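Long-range contact in extracellular solute-binding protein family 1 (Kribbella flavida, PDB 5IXP), which probably binds a solute outside the cell and delivers it to an ABC transporter for uptake: residues A[121-133]-A[152-164]. Residues are numbered along the deposited sequence; the frame is centred on the assembly and turned at random.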
loop_
_atom_site.group_PDB
_atom_site.type_symbol
_atom_site.label_atom_id
_atom_site.label_comp_id
_atom_site.label_asym_id
_atom_site.label_seq_id
_atom_site.Cartn_x
_atom_site.Cartn_y
_atom_site.Cartn_z
ATOM N N ARG A 121 13.687 -15.024 4.756
ATOM C CA ARG A 121 13.937 -16.114 5.694
ATOM C C ARG A 121 15.443 -16.338 5.780
ATOM O O ARG A 121 16.040 -16.970 4.901
ATOM C CB ARG A 121 13.199 -17.368 5.244
ATOM C CG ARG A 121 11.684 -17.317 5.497
ATOM C CD ARG A 121 11.363 -17.689 6.954
ATOM N NE ARG A 121 11.836 -19.037 7.265
ATOM C CZ ARG A 121 11.124 -20.147 7.078
ATOM N NH1 ARG A 121 9.886 -20.084 6.589
ATOM N NH2 ARG A 121 11.647 -21.323 7.389
ATOM N N ARG A 122 16.064 -15.847 6.854
ATOM C CA ARG A 122 17.517 -15.970 6.964
ATOM C C ARG A 122 17.964 -17.416 7.159
ATOM O O ARG A 122 19.089 -17.762 6.777
ATOM C CB ARG A 122 18.051 -15.085 8.091
ATOM C CG ARG A 122 17.299 -15.158 9.403
ATOM C CD ARG A 122 17.781 -14.056 10.351
ATOM N NE ARG A 122 19.193 -14.217 10.691
ATOM C CZ ARG A 122 20.187 -13.450 10.241
ATOM N NH1 ARG A 122 19.950 -12.420 9.427
ATOM N NH2 ARG A 122 21.434 -13.715 10.629
ATOM N N ASP A 123 17.114 -18.273 7.736
ATOM C CA ASP A 123 17.477 -19.683 7.857
ATOM C C ASP A 123 17.497 -20.365 6.496
ATOM O O ASP A 123 18.425 -21.122 6.186
ATOM C CB ASP A 123 16.512 -20.404 8.804
ATOM C CG ASP A 123 15.072 -20.354 8.330
ATOM O OD1 ASP A 123 14.661 -19.311 7.791
ATOM O OD2 ASP A 123 14.346 -21.362 8.499
ATOM N N LEU A 124 16.493 -20.094 5.662
ATOM C CA LEU A 124 16.481 -20.662 4.317
ATOM C C LEU A 124 17.599 -20.075 3.465
ATOM O O LEU A 124 18.234 -20.800 2.686
ATOM C CB LEU A 124 15.116 -20.443 3.662
ATOM C CG LEU A 124 13.923 -21.059 4.402
ATOM C CD1 LEU A 124 12.610 -20.835 3.629
ATOM C CD2 LEU A 124 14.149 -22.548 4.704
ATOM N N PHE A 125 17.867 -18.772 3.605
ATOM C CA PHE A 125 18.993 -18.177 2.887
ATOM C C PHE A 125 20.298 -18.864 3.272
ATOM O O PHE A 125 21.108 -19.221 2.406
ATOM C CB PHE A 125 19.081 -16.674 3.170
ATOM C CG PHE A 125 18.233 -15.812 2.256
ATOM C CD1 PHE A 125 16.978 -16.238 1.834
ATOM C CD2 PHE A 125 18.690 -14.561 1.845
ATOM C CE1 PHE A 125 16.186 -15.440 1.017
ATOM C CE2 PHE A 125 17.912 -13.749 1.024
ATOM C CZ PHE A 125 16.652 -14.191 0.600
ATOM N N ALA A 126 20.522 -19.049 4.575
ATOM C CA ALA A 126 21.762 -19.677 5.027
ATOM C C ALA A 126 21.943 -21.047 4.384
ATOM O O ALA A 126 23.015 -21.365 3.849
ATOM C CB ALA A 126 21.763 -19.791 6.550
ATOM N N ARG A 127 20.886 -21.863 4.412
ATOM C CA ARG A 127 20.959 -23.225 3.897
ATOM C C ARG A 127 21.141 -23.246 2.386
ATOM O O ARG A 127 21.666 -24.222 1.833
ATOM C CB ARG A 127 19.695 -23.988 4.309
ATOM C CG ARG A 127 19.633 -24.259 5.814
ATOM C CD ARG A 127 18.249 -24.678 6.296
ATOM N NE ARG A 127 17.568 -25.580 5.367
ATOM C CZ ARG A 127 16.267 -25.873 5.421
ATOM N NH1 ARG A 127 15.493 -25.338 6.366
ATOM N NH2 ARG A 127 15.733 -26.696 4.525
ATOM N N ALA A 128 20.704 -22.195 1.703
ATOM C CA ALA A 128 20.838 -22.111 0.259
ATOM C C ALA A 128 22.166 -21.512 -0.177
ATOM O O ALA A 128 22.411 -21.400 -1.382
ATOM C CB ALA A 128 19.684 -21.294 -0.332
ATOM N N GLY A 129 23.028 -21.127 0.763
ATOM C CA GLY A 129 24.288 -20.510 0.401
ATOM C C GLY A 129 24.212 -19.032 0.100
ATOM O O GLY A 129 25.200 -18.465 -0.380
ATOM N N LEU A 130 23.071 -18.392 0.360
ATOM C CA LEU A 130 22.914 -16.958 0.181
ATOM C C LEU A 130 23.496 -16.210 1.372
ATOM O O LEU A 130 23.689 -16.788 2.444
ATOM C CB LEU A 130 21.436 -16.607 0.029
ATOM C CG LEU A 130 20.807 -16.901 -1.330
ATOM C CD1 LEU A 130 19.295 -16.697 -1.286
ATOM C CD2 LEU A 130 21.448 -16.020 -2.391
ATOM N N PRO A 131 23.779 -14.915 1.219
ATOM C CA PRO A 131 24.125 -14.105 2.390
ATOM C C PRO A 131 22.934 -14.020 3.334
ATOM O O PRO A 131 21.779 -14.203 2.938
ATOM C CB PRO A 131 24.458 -12.733 1.793
ATOM C CG PRO A 131 23.656 -12.683 0.522
ATOM C CD PRO A 131 23.754 -14.096 -0.015
ATOM N N THR A 132 23.223 -13.754 4.604
ATOM C CA THR A 132 22.160 -13.588 5.592
ATOM C C THR A 132 22.148 -12.217 6.244
ATOM O O THR A 132 21.092 -11.784 6.714
ATOM C CB THR A 132 22.274 -14.649 6.695
ATOM O OG1 THR A 132 23.592 -14.601 7.249
ATOM C CG2 THR A 132 22.007 -16.048 6.137
ATOM N N ASP A 133 23.291 -11.538 6.299
ATOM C CA ASP A 133 23.344 -10.188 6.840
ATOM C C ASP A 133 22.519 -9.260 5.961
ATOM O O ASP A 133 22.684 -9.248 4.738
ATOM C CB ASP A 133 24.790 -9.709 6.892
ATOM C CG ASP A 133 24.938 -8.369 7.592
ATOM O OD1 ASP A 133 24.493 -7.341 7.039
ATOM O OD2 ASP A 133 25.521 -8.344 8.693
ATOM N N ARG A 152 16.179 -17.936 -8.657
ATOM C CA ARG A 152 16.540 -19.155 -9.376
ATOM C C ARG A 152 17.757 -19.820 -8.746
ATOM O O ARG A 152 17.803 -21.050 -8.622
ATOM C CB ARG A 152 16.781 -18.840 -10.852
ATOM C CG ARG A 152 15.506 -18.408 -11.568
ATOM C CD ARG A 152 15.674 -18.377 -13.066
ATOM N NE ARG A 152 16.834 -17.573 -13.451
ATOM C CZ ARG A 152 16.795 -16.265 -13.683
ATOM N NH1 ARG A 152 15.647 -15.597 -13.571
ATOM N NH2 ARG A 152 17.907 -15.625 -14.028
ATOM N N ARG A 153 18.749 -19.017 -8.349
ATOM C CA ARG A 153 19.877 -19.537 -7.585
ATOM C C ARG A 153 19.395 -20.235 -6.319
ATOM O O ARG A 153 19.819 -21.359 -6.011
ATOM C CB ARG A 153 20.837 -18.388 -7.257
ATOM C CG ARG A 153 21.887 -18.714 -6.220
ATOM C CD ARG A 153 22.713 -17.486 -5.819
ATOM N NE ARG A 153 23.518 -17.774 -4.634
ATOM C CZ ARG A 153 24.311 -16.898 -4.020
ATOM N NH1 ARG A 153 24.412 -15.652 -4.470
ATOM N NH2 ARG A 153 24.998 -17.270 -2.945
ATOM N N PHE A 154 18.503 -19.578 -5.573
ATOM C CA PHE A 154 17.906 -20.178 -4.382
ATOM C C PHE A 154 17.198 -21.480 -4.719
ATOM O O PHE A 154 17.412 -22.506 -4.063
ATOM C CB PHE A 154 16.924 -19.188 -3.735
ATOM C CG PHE A 154 16.162 -19.756 -2.560
ATOM C CD1 PHE A 154 16.688 -19.687 -1.276
ATOM C CD2 PHE A 154 14.917 -20.348 -2.735
ATOM C CE1 PHE A 154 15.996 -20.210 -0.189
ATOM C CE2 PHE A 154 14.220 -20.875 -1.657
ATOM C CZ PHE A 154 14.760 -20.803 -0.381
ATOM N N LYS A 155 16.328 -21.448 -5.731
ATOM C CA LYS A 155 15.500 -22.607 -6.051
ATOM C C LYS A 155 16.353 -23.810 -6.427
ATOM O O LYS A 155 16.012 -24.954 -6.093
ATOM C CB LYS A 155 14.543 -22.252 -7.186
ATOM C CG LYS A 155 13.491 -23.296 -7.460
ATOM C CD LYS A 155 12.610 -23.487 -6.252
ATOM C CE LYS A 155 11.561 -24.552 -6.508
ATOM N NZ LYS A 155 11.407 -25.426 -5.319
ATOM N N ALA A 156 17.472 -23.570 -7.120
ATOM C CA ALA A 156 18.328 -24.674 -7.540
ATOM C C ALA A 156 18.861 -25.446 -6.342
ATOM O O ALA A 156 19.129 -26.650 -6.446
ATOM C CB ALA A 156 19.480 -24.148 -8.400
ATOM N N LYS A 157 19.005 -24.777 -5.201
ATOM C CA LYS A 157 19.503 -25.379 -3.974
ATOM C C LYS A 157 18.392 -25.848 -3.047
ATOM O O LYS A 157 18.668 -26.600 -2.109
ATOM C CB LYS A 157 20.380 -24.374 -3.223
ATOM C CG LYS A 157 21.488 -23.774 -4.064
ATOM C CD LYS A 157 22.727 -24.640 -3.992
ATOM C CE LYS A 157 23.167 -24.774 -2.555
ATOM N NZ LYS A 157 23.978 -25.994 -2.322
HETATM N N MSE A 158 17.157 -25.415 -3.270
HETATM C CA MSE A 158 16.085 -25.630 -2.307
HETATM C C MSE A 158 14.815 -26.117 -2.992
HETATM O O MSE A 158 13.851 -25.360 -3.134
HETATM C CB MSE A 158 15.804 -24.333 -1.537
HETATM C CG MSE A 158 17.042 -23.703 -0.909
HETATM SE SE MSE A 158 17.617 -24.710 0.662
HETATM C CE MSE A 158 16.395 -23.920 1.972
ATOM N N PRO A 159 14.800 -27.390 -3.394
ATOM C CA PRO A 159 13.663 -27.887 -4.185
ATOM C C PRO A 159 12.331 -27.828 -3.459
ATOM O O PRO A 159 11.292 -27.738 -4.122
ATOM C CB PRO A 159 14.074 -29.332 -4.506
ATOM C CG PRO A 159 15.007 -29.704 -3.403
ATOM C CD PRO A 159 15.786 -28.451 -3.121
ATOM N N ASN A 160 12.319 -27.870 -2.130
ATOM C CA ASN A 160 11.074 -27.871 -1.373
ATOM C C ASN A 160 10.654 -26.488 -0.895
ATOM O O ASN A 160 9.728 -26.385 -0.085
ATOM C CB ASN A 160 11.186 -28.808 -0.175
ATOM C CG ASN A 160 11.258 -30.251 -0.584
ATOM O OD1 ASN A 160 10.790 -30.626 -1.661
ATOM N ND2 ASN A 160 11.853 -31.076 0.268
ATOM N N SER A 161 11.297 -25.425 -1.371
ATOM C CA SER A 161 10.878 -24.070 -1.034
ATOM C C SER A 161 10.688 -23.255 -2.303
ATOM O O SER A 161 11.314 -23.522 -3.332
ATOM C CB SER A 161 11.893 -23.361 -0.128
ATOM O OG SER A 161 11.922 -23.948 1.159
ATOM N N ALA A 162 9.818 -22.257 -2.220
ATOM C CA ALA A 162 9.676 -21.269 -3.273
ATOM C C ALA A 162 10.356 -19.970 -2.850
ATOM O O ALA A 162 10.755 -19.785 -1.696
ATOM C CB ALA A 162 8.201 -21.029 -3.601
ATOM N N TRP A 163 10.472 -19.059 -3.810
ATOM C CA TRP A 163 11.134 -17.784 -3.566
ATOM C C TRP A 163 10.174 -16.766 -2.956
ATOM O O TRP A 163 10.535 -16.059 -2.004
ATOM C CB TRP A 163 11.716 -17.272 -4.885
ATOM C CG TRP A 163 12.604 -16.054 -4.816
ATOM C CD1 TRP A 163 12.479 -14.908 -5.559
ATOM C CD2 TRP A 163 13.773 -15.873 -3.999
ATOM N NE1 TRP A 163 13.497 -14.029 -5.256
ATOM C CE2 TRP A 163 14.306 -14.599 -4.306
ATOM C CE3 TRP A 163 14.435 -16.671 -3.055
ATOM C CZ2 TRP A 163 15.453 -14.101 -3.687
ATOM C CZ3 TRP A 163 15.578 -16.168 -2.442
ATOM C CH2 TRP A 163 16.074 -14.901 -2.766
ATOM N N PHE A 164 8.951 -16.683 -3.480
ATOM C CA PHE A 164 7.961 -15.735 -2.988
ATOM C C PHE A 164 6.608 -16.431 -2.891
ATOM O O PHE A 164 6.419 -17.538 -3.403
ATOM C CB PHE A 164 7.875 -14.494 -3.891
ATOM C CG PHE A 164 7.686 -14.804 -5.354
ATOM C CD1 PHE A 164 6.434 -15.172 -5.847
ATOM C CD2 PHE A 164 8.754 -14.689 -6.247
ATOM C CE1 PHE A 164 6.252 -15.448 -7.201
ATOM C CE2 PHE A 164 8.581 -14.957 -7.601
ATOM C CZ PHE A 164 7.329 -15.336 -8.083
HETATM O O HOH W 1 23.856 -20.121 -3.316
#
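Ala128 CB wedges between Phe154 and Met158, a selenomethionine, 3.5 Å from Phe154 CD1 and 3.6 Å from Met158 CG. This centre joins the ends of helices 122-127 and 144-157 within a periplasmic-binding-protein fold, beside Ala233 of strand 232-238, which touches Leu124 and Phe154. Phe154 turns its ring edge to Leu124 O, chi1 of 175° carrying CG away from the backbone N, and Met158 CG lies over one face, toward the ring's rim. An alanine in place of Phe154 would probably open a gap between Ala128, Leu124 and Leu130 CD1, leaving that leucine branch freer to shift. The Phe125 ring and the six-membered ring of Trp163 are tilted by only 10° but strongly offset, centroids 5.4 Å apart, touching at Phe125 CZ and Trp163 CH2; Leu130 CD1 sits over the Phe125 face. Outward, Met158 CE lies over one face of the Arg127 guanidinium, near its rim. At the polar edge a Schellman motif ends helix 122-127 at Gly129. Leu130 CD2 stands 3.4 Å above the centre of the Arg153 guanidinium plane, and Arg153 NH2 gives Gly129 O a weak, bent hydrogen bond (2.8 Å, 116°). A bridging water accepts from Arg153 NE and donates to Ala128 O, each 2.7 Å away.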